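Local coordinates for 5,10-methylenetetrahydrofolate dehydrogenase (Bombyx mori, PDB 5ZF1), which probably oxidises 5,10-methylenetetrahydrofolate to its 5,10-methenyl form, passing the hydride to NADP+, at residues V258-V263 and G268-V273; C197-P202 and T220-L225; I113-E116 and F122-I125; I127-L130 and L134-I137. One frame throughout, in Å; residues are numbered along the deposited sequence. Where two conformers were deposited one is given.

Interaction 1 (V258-V263 and G268-V273)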
loop_
_atom_site.group_PDB
_atom_site.type_symbol
_atom_site.label_atom_id
_atom_site.label_comp_id
_atom_site.label_asym_id
_atom_site.label_seq_id
_atom_site.Cartn_x
_atom_site.Cartn_y
_atom_site.Cartn_z
ATOM N N VAL B 258 21.319 -1.270 15.942
ATOM C CA VAL B 258 21.109 -2.254 16.996
ATOM C C VAL B 258 22.324 -2.273 17.911
ATOM O O VAL B 258 23.470 -2.252 17.447
ATOM C CB VAL B 258 20.840 -3.659 16.414
ATOM C CG1 VAL B 258 20.555 -4.668 17.530
ATOM C CG2 VAL B 258 19.673 -3.613 15.442
ATOM N N ASP B 259 22.069 -2.309 19.217
ATOM C CA ASP B 259 23.121 -2.548 20.201
ATOM C C ASP B 259 23.442 -4.035 20.127
ATOM O O ASP B 259 22.953 -4.853 20.910
ATOM C CB ASP B 259 22.668 -2.113 21.590
ATOM C CG ASP B 259 23.751 -2.281 22.646
ATOM O OD1 ASP B 259 24.794 -2.909 22.362
ATOM O OD2 ASP B 259 23.554 -1.767 23.767
ATOM N N TYR B 260 24.289 -4.382 19.151
ATOM C CA TYR B 260 24.464 -5.782 18.772
ATOM C C TYR B 260 24.926 -6.632 19.949
ATOM O O TYR B 260 24.368 -7.703 20.204
ATOM C CB TYR B 260 25.443 -5.897 17.605
ATOM C CG TYR B 260 25.606 -7.314 17.105
ATOM C CD1 TYR B 260 26.648 -8.113 17.551
ATOM C CD2 TYR B 260 24.705 -7.860 16.198
ATOM C CE1 TYR B 260 26.798 -9.414 17.102
ATOM C CE2 TYR B 260 24.842 -9.157 15.745
ATOM C CZ TYR B 260 25.892 -9.930 16.198
ATOM O OH TYR B 260 26.036 -11.223 15.752
ATOM N N GLU B 261 25.938 -6.166 20.689
ATOM C CA GLU B 261 26.514 -7.002 21.737
ATOM C C GLU B 261 25.480 -7.366 22.793
ATOM O O GLU B 261 25.386 -8.528 23.204
ATOM C CB GLU B 261 27.716 -6.311 22.383
ATOM C CG GLU B 261 28.359 -7.151 23.479
ATOM C CD GLU B 261 29.532 -6.466 24.157
ATOM O OE1 GLU B 261 30.159 -5.584 23.533
ATOM O OE2 GLU B 261 29.831 -6.820 25.317
ATOM N N GLU B 262 24.677 -6.396 23.230
ATOM C CA GLU B 262 23.695 -6.690 24.267
ATOM C C GLU B 262 22.454 -7.363 23.692
ATOM O O GLU B 262 21.930 -8.311 24.288
ATOM C CB GLU B 262 23.314 -5.416 25.015
ATOM C CG GLU B 262 24.377 -4.929 26.000
ATOM C CD GLU B 262 25.007 -6.062 26.805
ATOM O OE1 GLU B 262 24.264 -6.846 27.439
ATOM O OE2 GLU B 262 26.254 -6.171 26.798
ATOM N N VAL B 263 21.983 -6.907 22.527
ATOM C CA VAL B 263 20.759 -7.471 21.970
ATOM C C VAL B 263 20.974 -8.915 21.546
ATOM O O VAL B 263 20.057 -9.736 21.650
ATOM C CB VAL B 263 20.248 -6.592 20.812
ATOM C CG1 VAL B 263 19.184 -7.324 19.984
ATOM C CG2 VAL B 263 19.682 -5.311 21.379
ATOM N N GLY B 268 16.437 -14.062 19.619
ATOM C CA GLY B 268 16.556 -15.414 19.094
ATOM C C GLY B 268 17.319 -15.488 17.789
ATOM O O GLY B 268 17.967 -16.497 17.508
ATOM N N ALA B 269 17.263 -14.436 16.974
ATOM C CA ALA B 269 17.948 -14.410 15.690
ATOM C C ALA B 269 18.217 -12.951 15.371
ATOM O O ALA B 269 17.405 -12.100 15.729
ATOM C CB ALA B 269 17.110 -15.061 14.588
ATOM N N ILE B 270 19.356 -12.660 14.738
ATOM C CA ILE B 270 19.750 -11.270 14.525
ATOM C C ILE B 270 20.627 -11.158 13.285
ATOM O O ILE B 270 21.410 -12.055 12.965
ATOM C CB ILE B 270 20.481 -10.714 15.772
ATOM C CG1 ILE B 270 20.654 -9.198 15.685
ATOM C CG2 ILE B 270 21.833 -11.416 15.959
ATOM C CD1 ILE B 270 21.267 -8.592 16.962
ATOM N N THR B 271 20.499 -10.038 12.582
ATOM C CA THR B 271 21.472 -9.721 11.552
ATOM C C THR B 271 22.833 -9.439 12.186
ATOM O O THR B 271 22.910 -8.795 13.236
ATOM C CB THR B 271 21.022 -8.509 10.735
ATOM O OG1 THR B 271 20.379 -7.570 11.605
ATOM C CG2 THR B 271 20.035 -8.962 9.666
ATOM N N PRO B 272 23.916 -9.918 11.584
ATOM C CA PRO B 272 25.264 -9.568 12.047
ATOM C C PRO B 272 25.622 -8.155 11.605
ATOM O O PRO B 272 24.819 -7.441 11.010
ATOM C CB PRO B 272 26.145 -10.603 11.352
ATOM C CG PRO B 272 25.425 -10.838 10.041
ATOM C CD PRO B 272 23.943 -10.781 10.393
ATOM N N VAL B 273 26.856 -7.757 11.905
ATOM C CA VAL B 273 27.367 -6.445 11.510
ATOM C C VAL B 273 28.622 -6.649 10.668
ATOM O O VAL B 273 29.665 -7.036 11.210
ATOM C CB VAL B 273 27.653 -5.562 12.736
ATOM C CG1 VAL B 273 27.990 -4.140 12.301
ATOM C CG2 VAL B 273 26.468 -5.558 13.678
#
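The ring of Y260 meets the chain from I270 to V273 along its CD2-CE2 side. The carbonyl oxygen of T271 lies at its edge, near the ring plane, 3.2 Å from Y260 CE2. The remaining neighbours approach obliquely, with V273 CG2 and P272 CA on one side of the plane and I270 CD1 on the other; CD1 comes within 3.6 Å of Y260 CD2. V273 lies alongside the tyrosine, pointing the opposite way, with V273 CG2 3.8 Å from Y260 CD2. With CG anti to the backbone N (chi1 -176°), the tyrosine side chain leaves the first turn of helix 260-263 toward the extended chain.

Here a short helix closes over an inner strand of a Rossmann-type sheet. Strand 269-270 runs parallel between strands 3-4 and 236-239 in the NAD(P)-binding domain, and the segment that follows leads into the PGGVGP signature of the family. Y260 also touches I4, while T271 OG1 is hydrogen-bonded to D239 N.

On the other side of the ring plane from V273, I270 is the hub of an aliphatic cluster. Its chain is extended (chi1 -169°, chi2 175°), which carries CD1 far enough to reach two valines as well as the tyrosine. V258 meets it tip to tip, CG1 being 4.0 Å from I270 CD1, whereas V263 CG1 comes in at a slant to 3.9 Å from the same methyl. D259, the centre of an inverse gamma turn, takes the N-cap position between V258 and the helix, and its O accepts a bond from V263 N at 2.8 Å.

Interaction 2 (C197-P202 and T220-L225). With SO4 (sulfate ion), chain E.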
loop_
_atom_site.group_PDB
_atom_site.type_symbol
_atom_site.label_atom_id
_atom_site.label_comp_id
_atom_site.label_asym_id
_atom_site.label_seq_id
_atom_site.Cartn_x
_atom_site.Cartn_y
_atom_site.Cartn_z
ATOM N N CYS B 197 5.880 1.778 12.834
ATOM C CA CYS B 197 6.409 2.886 13.615
ATOM C C CYS B 197 7.255 3.753 12.699
ATOM O O CYS B 197 7.736 3.304 11.658
ATOM C CB CYS B 197 7.249 2.381 14.790
ATOM S SG CYS B 197 6.318 1.456 16.037
ATOM N N HIS B 198 7.432 5.013 13.091
ATOM C CA HIS B 198 8.100 5.948 12.189
ATOM C C HIS B 198 8.643 7.122 12.994
ATOM O O HIS B 198 8.660 7.102 14.227
ATOM C CB HIS B 198 7.159 6.436 11.081
ATOM C CG HIS B 198 5.846 6.958 11.581
ATOM N ND1 HIS B 198 5.724 8.141 12.291
ATOM C CD2 HIS B 198 4.592 6.457 11.464
ATOM C CE1 HIS B 198 4.449 8.338 12.589
ATOM N NE2 HIS B 198 3.745 7.323 12.111
ATOM N N ARG B 199 9.076 8.156 12.270
ATOM C CA ARG B 199 9.810 9.264 12.871
ATOM C C ARG B 199 9.014 9.968 13.955
ATOM O O ARG B 199 9.613 10.545 14.865
ATOM C CB ARG B 199 10.224 10.270 11.793
ATOM C CG ARG B 199 9.063 10.957 11.098
ATOM C CD ARG B 199 9.515 11.737 9.866
ATOM N NE ARG B 199 10.211 10.878 8.909
ATOM C CZ ARG B 199 10.795 11.305 7.790
ATOM N NH1 ARG B 199 10.765 12.599 7.470
ATOM N NH2 ARG B 199 11.410 10.441 6.983
ATOM N N TYR B 200 7.684 9.913 13.909
ATOM C CA TYR B 200 6.878 10.619 14.899
ATOM C C TYR B 200 6.279 9.705 15.970
ATOM O O TYR B 200 5.522 10.179 16.816
ATOM C CB TYR B 200 5.770 11.412 14.198
ATOM C CG TYR B 200 6.279 12.479 13.241
ATOM C CD1 TYR B 200 7.202 13.437 13.655
ATOM C CD2 TYR B 200 5.800 12.545 11.928
ATOM C CE1 TYR B 200 7.645 14.408 12.782
ATOM C CE2 TYR B 200 6.248 13.536 11.032
ATOM C CZ TYR B 200 7.173 14.451 11.477
ATOM O OH TYR B 200 7.628 15.452 10.627
ATOM N N THR B 201 6.568 8.407 15.935
ATOM C CA THR B 201 6.188 7.545 17.043
ATOM C C THR B 201 6.937 7.973 18.297
ATOM O O THR B 201 8.177 8.047 18.274
ATOM C CB THR B 201 6.526 6.084 16.718
ATOM O OG1 THR B 201 5.821 5.700 15.538
ATOM C CG2 THR B 201 6.132 5.163 17.876
ATOM N N PRO B 202 6.239 8.239 19.400
ATOM C CA PRO B 202 6.928 8.598 20.649
ATOM C C PRO B 202 7.827 7.470 21.135
ATOM O O PRO B 202 7.523 6.281 20.965
ATOM C CB PRO B 202 5.779 8.850 21.635
ATOM C CG PRO B 202 4.543 9.058 20.782
ATOM C CD PRO B 202 4.778 8.229 19.532
ATOM N N THR B 220 14.378 2.375 8.819
ATOM C CA THR B 220 14.408 3.822 8.731
ATOM C C THR B 220 15.820 4.339 8.480
ATOM O O THR B 220 16.816 3.736 8.887
ATOM C CB THR B 220 13.832 4.436 10.000
ATOM O OG1 THR B 220 13.977 5.856 9.929
ATOM C CG2 THR B 220 14.546 3.898 11.232
ATOM N N GLY B 221 15.894 5.465 7.779
ATOM C CA GLY B 221 17.145 6.150 7.533
ATOM C C GLY B 221 17.567 7.085 8.638
ATOM O O GLY B 221 18.697 7.580 8.633
ATOM N N LEU B 222 16.686 7.345 9.576
ATOM C CA LEU B 222 16.945 8.185 10.734
ATOM C C LEU B 222 17.498 7.340 11.878
ATOM O O LEU B 222 17.137 6.169 12.024
ATOM C CB LEU B 222 15.659 8.884 11.177
ATOM C CG LEU B 222 15.109 9.860 10.136
ATOM C CD1 LEU B 222 13.669 10.245 10.446
ATOM C CD2 LEU B 222 15.988 11.100 10.052
ATOM N N PRO B 223 18.382 7.902 12.703
ATOM C CA PRO B 223 19.018 7.091 13.748
ATOM C C PRO B 223 18.017 6.571 14.763
ATOM O O PRO B 223 17.365 7.340 15.474
ATOM C CB PRO B 223 20.022 8.060 14.393
ATOM C CG PRO B 223 20.154 9.203 13.426
ATOM C CD PRO B 223 18.835 9.302 12.734
ATOM N N LYS B 224 17.860 5.257 14.803
ATOM C CA LYS B 224 17.169 4.580 15.883
ATOM C C LYS B 224 18.180 3.708 16.612
ATOM O O LYS B 224 19.266 3.419 16.101
ATOM C CB LYS B 224 16.003 3.734 15.358
ATOM C CG LYS B 224 14.980 3.386 16.424
ATOM C CD LYS B 224 14.198 4.632 16.840
ATOM C CE LYS B 224 13.499 5.254 15.633
ATOM N NZ LYS B 224 12.121 5.736 15.935
ATOM N N LEU B 225 17.833 3.305 17.828
ATOM C CA LEU B 225 18.676 2.377 18.565
ATOM C C LEU B 225 17.776 1.333 19.205
ATOM O O LEU B 225 16.936 1.665 20.047
ATOM C CB LEU B 225 19.534 3.095 19.607
ATOM C CG LEU B 225 20.582 2.196 20.266
ATOM C CD1 LEU B 225 21.389 1.447 19.208
ATOM C CD2 LEU B 225 21.502 3.007 21.174
HETATM S S SO4 E . 10.693 7.148 8.951
HETATM O O1 SO4 E . 10.310 6.434 7.733
HETATM O O2 SO4 E . 11.053 6.323 10.087
HETATM O O3 SO4 E . 11.850 7.962 8.605
HETATM O O4 SO4 E . 9.605 8.047 9.367
#
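R199 and L222 supply the closest direct approach between these loops, CB to CD1 at 3.7 Å, yet no hydrogen bond crosses from one to the other; a sulfate ion does the joining. R199 holds the anion through three nitrogens. Its backbone N and NE both donate to sulfate O4, NE at 2.9 Å, and NH2 donates to O3 at 3.0 Å. A bend at chi3 (57°) curls the arginine back, so that the anion lies at the guanidinium edge, while L222 CD1 covers one face. From the facing loop T220 OG1 donates to sulfate O2 at 3.0 Å and also accepts from L222 N, forming an ST turn.

The loops follow strands 193-197 and 215-218 of the Rossmann-type sheet. R166 N completes the grip on the sulfate, which probably came from the crystallisation liquor; its place beside R199 is consistent with the site that receives the 2'-phosphate of NADP+ in related dehydrogenases.

A type I turn from H198 to T201 sets the arginine loop. H198 ND1 accepts from Y200 N at 3.1 Å, close to the ring plane, and H198 NE2 is hydrogen-bonded to A192 O of the second subunit.

Interaction 3 (I113-E116 and F122-I125)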
loop_
_atom_site.group_PDB
_atom_site.type_symbol
_atom_site.label_atom_id
_atom_site.label_comp_id
_atom_site.label_asym_id
_atom_site.label_seq_id
_atom_site.Cartn_x
_atom_site.Cartn_y
_atom_site.Cartn_z
ATOM N N ILE B 113 9.691 4.062 -16.565
ATOM C CA ILE B 113 10.128 2.707 -16.885
ATOM C C ILE B 113 8.911 1.825 -17.109
ATOM O O ILE B 113 7.976 1.815 -16.298
ATOM C CB ILE B 113 11.016 2.155 -15.761
ATOM C CG1 ILE B 113 12.199 3.097 -15.520
ATOM C CG2 ILE B 113 11.485 0.739 -16.095
ATOM C CD1 ILE B 113 13.096 2.680 -14.362
ATOM N N ALA B 114 8.913 1.069 -18.207
ATOM C CA ALA B 114 7.809 0.163 -18.476
ATOM C C ALA B 114 7.619 -0.776 -17.281
ATOM O O ALA B 114 8.591 -1.398 -16.837
ATOM C CB ALA B 114 8.082 -0.647 -19.749
ATOM N N PRO B 115 6.406 -0.888 -16.729
ATOM C CA PRO B 115 6.227 -1.742 -15.540
ATOM C C PRO B 115 6.742 -3.150 -15.731
ATOM O O PRO B 115 7.281 -3.742 -14.789
ATOM C CB PRO B 115 4.706 -1.724 -15.325
ATOM C CG PRO B 115 4.263 -0.423 -15.914
ATOM C CD PRO B 115 5.168 -0.167 -17.090
ATOM N N GLU B 116 6.605 -3.690 -16.942
ATOM C CA GLU B 116 7.040 -5.047 -17.246
ATOM C C GLU B 116 8.553 -5.222 -17.172
ATOM O O GLU B 116 9.019 -6.370 -17.094
ATOM C CB GLU B 116 6.553 -5.439 -18.647
ATOM C CG GLU B 116 5.033 -5.460 -18.810
ATOM C CD GLU B 116 4.417 -4.096 -19.145
ATOM O OE1 GLU B 116 5.154 -3.087 -19.270
ATOM O OE2 GLU B 116 3.174 -4.041 -19.288
ATOM N N PHE B 122 9.471 0.099 -8.542
ATOM C CA PHE B 122 9.048 1.387 -8.008
ATOM C C PHE B 122 7.953 2.063 -8.825
ATOM O O PHE B 122 7.391 3.062 -8.358
ATOM C CB PHE B 122 10.243 2.335 -7.888
ATOM C CG PHE B 122 11.252 1.927 -6.836
ATOM C CD1 PHE B 122 10.862 1.238 -5.691
ATOM C CD2 PHE B 122 12.590 2.212 -7.015
ATOM C CE1 PHE B 122 11.802 0.863 -4.739
ATOM C CE2 PHE B 122 13.533 1.835 -6.076
ATOM C CZ PHE B 122 13.144 1.167 -4.938
ATOM N N HIS B 123 7.620 1.550 -10.004
ATOM C CA HIS B 123 6.537 2.123 -10.797
ATOM C C HIS B 123 5.217 2.015 -10.035
ATOM O O HIS B 123 4.946 1.002 -9.384
ATOM C CB HIS B 123 6.443 1.386 -12.140
ATOM C CG HIS B 123 5.580 2.063 -13.159
ATOM N ND1 HIS B 123 4.207 2.130 -13.048
ATOM C CD2 HIS B 123 5.892 2.663 -14.333
ATOM C CE1 HIS B 123 3.715 2.774 -14.091
ATOM N NE2 HIS B 123 4.717 3.108 -14.886
ATOM N N ILE B 124 4.381 3.058 -10.133
ATOM C CA ILE B 124 3.145 3.069 -9.348
ATOM C C ILE B 124 2.276 1.854 -9.646
ATOM O O ILE B 124 1.593 1.341 -8.749
ATOM C CB ILE B 124 2.371 4.392 -9.551
ATOM C CG1 ILE B 124 2.125 4.660 -11.027
ATOM C CG2 ILE B 124 3.110 5.533 -8.869
ATOM C CD1 ILE B 124 1.103 5.756 -11.283
ATOM N N ILE B 125 2.294 1.355 -10.890
ATOM C CA ILE B 125 1.519 0.159 -11.210
ATOM C C ILE B 125 2.052 -1.043 -10.445
ATOM O O ILE B 125 1.282 -1.870 -9.947
ATOM C CB ILE B 125 1.507 -0.092 -12.730
ATOM C CG1 ILE B 125 0.623 0.960 -13.424
ATOM C CG2 ILE B 125 1.012 -1.495 -13.047
ATOM C CD1 ILE B 125 0.705 0.945 -14.954
#
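P115 and H123 bury the most surface here, and they meet as pyrrolidine against imidazole. P115 CG sits almost exactly above the middle of the H123 ring, 3.6 Å from its centroid and 6° off the ring normal, a clear CH-pi contact. The proline side chain points at the histidine, and both ring carbons CG and CD touch it, with P115 CG 3.7 Å from H123 NE2. I113 O adds a second approach, oblique to the ring, at 3.0 Å from H123 CD2; its close partner is a ring carbon, the polarised C-H of an imidazole.

A bond from I125 N to H123 ND1 helps fix the rotation of the ring against the proline. Its length is 3.0 Å, and the donor lies only 4° out of the ring plane. The ring reaches this position with CG anti to the backbone N (chi1 -167°). I125, third in buried surface, adds an apolar contact: its CD1 lies 3.9 Å from P115 CG, so one proline carbon serves two partners. I125 also packs on I125 of the second subunit.

Other polar groups reinforce the turn. D118 OD2 takes the backbone N of H123, D111 OD1 that of I124, and P115 O accepts from N126 ND2. The bond from I125 N to the imidazole is a worked example of side-chain N-capping: H123, at the N-cap position, caps helix 124-131 in the connection that leads from helix 106-112.

Interaction 4 (I127-L130 and L134-I137)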
loop_
_atom_site.group_PDB
_atom_site.type_symbol
_atom_site.label_atom_id
_atom_site.label_comp_id
_atom_site.label_asym_id
_atom_site.label_seq_id
_atom_site.Cartn_x
_atom_site.Cartn_y
_atom_site.Cartn_z
ATOM N N ILE B 127 3.796 -0.930 -7.570
ATOM C CA ILE B 127 3.507 -0.692 -6.161
ATOM C C ILE B 127 2.032 -0.923 -5.891
ATOM O O ILE B 127 1.652 -1.513 -4.870
ATOM C CB ILE B 127 3.935 0.733 -5.768
ATOM C CG1 ILE B 127 5.464 0.862 -5.807
ATOM C CG2 ILE B 127 3.380 1.109 -4.374
ATOM C CD1 ILE B 127 6.167 0.173 -4.653
ATOM N N GLY B 128 1.174 -0.466 -6.807
ATOM C CA GLY B 128 -0.251 -0.698 -6.644
ATOM C C GLY B 128 -0.594 -2.172 -6.541
ATOM O O GLY B 128 -1.368 -2.579 -5.674
ATOM N N ARG B 129 0.001 -2.997 -7.404
ATOM C CA ARG B 129 -0.271 -4.427 -7.349
ATOM C C ARG B 129 0.250 -5.041 -6.053
ATOM O O ARG B 129 -0.395 -5.924 -5.471
ATOM C CB ARG B 129 0.323 -5.116 -8.582
ATOM C CG ARG B 129 -0.386 -4.737 -9.898
ATOM C CD ARG B 129 0.166 -5.496 -11.101
ATOM N NE ARG B 129 -0.008 -6.940 -10.961
ATOM C CZ ARG B 129 -1.111 -7.605 -11.292
ATOM N NH1 ARG B 129 -2.159 -6.964 -11.800
ATOM N NH2 ARG B 129 -1.162 -8.917 -11.118
ATOM N N LEU B 130 1.411 -4.582 -5.572
ATOM C CA LEU B 130 1.898 -5.055 -4.283
ATOM C C LEU B 130 0.877 -4.775 -3.190
ATOM O O LEU B 130 0.601 -5.635 -2.344
ATOM C CB LEU B 130 3.222 -4.380 -3.926
ATOM C CG LEU B 130 3.800 -4.734 -2.553
ATOM C CD1 LEU B 130 4.180 -6.192 -2.543
ATOM C CD2 LEU B 130 4.989 -3.873 -2.189
ATOM N N LEU B 134 -1.427 -8.666 -4.921
ATOM C CA LEU B 134 -1.466 -9.244 -6.266
ATOM C C LEU B 134 -0.041 -9.493 -6.792
ATOM O O LEU B 134 0.890 -8.805 -6.376
ATOM C CB LEU B 134 -2.201 -8.279 -7.203
ATOM C CG LEU B 134 -2.994 -8.650 -8.456
ATOM C CD1 LEU B 134 -4.044 -9.687 -8.176
ATOM C CD2 LEU B 134 -3.665 -7.409 -8.986
ATOM N N PRO B 135 0.175 -10.466 -7.692
ATOM C CA PRO B 135 1.549 -10.725 -8.168
ATOM C C PRO B 135 2.121 -9.530 -8.920
ATOM O O PRO B 135 1.464 -8.943 -9.784
ATOM C CB PRO B 135 1.387 -11.942 -9.092
ATOM C CG PRO B 135 0.089 -12.558 -8.720
ATOM C CD PRO B 135 -0.788 -11.422 -8.266
ATOM N N THR B 136 3.363 -9.178 -8.607
ATOM C CA THR B 136 3.945 -7.971 -9.184
ATOM C C THR B 136 5.466 -8.110 -9.180
ATOM O O THR B 136 6.009 -9.170 -8.848
ATOM C CB THR B 136 3.450 -6.734 -8.409
ATOM O OG1 THR B 136 3.810 -5.535 -9.098
ATOM C CG2 THR B 136 4.050 -6.668 -7.011
ATOM N N ILE B 137 6.159 -7.048 -9.575
ATOM C CA ILE B 137 7.589 -6.920 -9.302
ATOM C C ILE B 137 7.726 -6.173 -7.986
ATOM O O ILE B 137 7.279 -5.027 -7.865
ATOM C CB ILE B 137 8.322 -6.189 -10.433
ATOM C CG1 ILE B 137 8.126 -6.953 -11.742
ATOM C CG2 ILE B 137 9.809 -6.044 -10.056
ATOM C CD1 ILE B 137 8.912 -6.393 -12.922
#
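R129 grips the carbonyl of P135 from the side with two nitrogens that converge on one oxygen. NE lies 2.8 Å from P135 O and NH2 2.9 Å, both with that oxygen near the guanidinium plane. The second bond follows a lone pair in the carbonyl plane, whereas the NE bond comes in tilted by 20°. Sharing a single acceptor fixes the rotation of the guanidinium, and the nearby positive charge would probably polarise the carbonyl. The arginine was deposited in two conformers, so this grip describes one of them.

L134 crosses the guanidinium, its CD2 over one face and displaced toward the rim. The leucine's backbone N also binds R129 O at 3.0 Å, so L134 meets R129 at both ends, through the main chain at the helix end and through its isobutyl group over the flat head. The bend in the arginine at chi3 (61°) swings that head round to the P135 carbonyl.

T136 lies alongside the base of the arginine, running the other way, with T136 CB 3.5 Å from R129 CB. Its CG2 comes 3.7 Å from L130 N, while OG1 is hydrogen-bonded to N126 O of the same helix.

The contact folds the chain leaving helix 124-131 back along that helix's last turns, before helix 140-151 begins. L130 points away, to pack on P173, M176 and M177 of helix 171-178. R129 touches I124 of the second subunit, and Q291 of helix 277-298 donates to T136 O.

From the N terminus the four contacts follow one another in series, and none crosses or encloses another. Interaction 3 closes a short turn after helix 106-112 and starts helix 124-131; interaction 4 closes the return at the other end of that helix. They touch, I137 CD1 lying 3.6 Å from P115 O, and both face the second subunit. Interaction 2 closes a longer loop containing helix 203-211 and strand 215-218, and also reaches the second subunit. Interaction 1 closes the short connection from helix 260-263 to strand 269-270. It touches interaction 2 through L225 and lies across the chain's centre from interactions 3 and 4, their centres about 36 and 32 Å away.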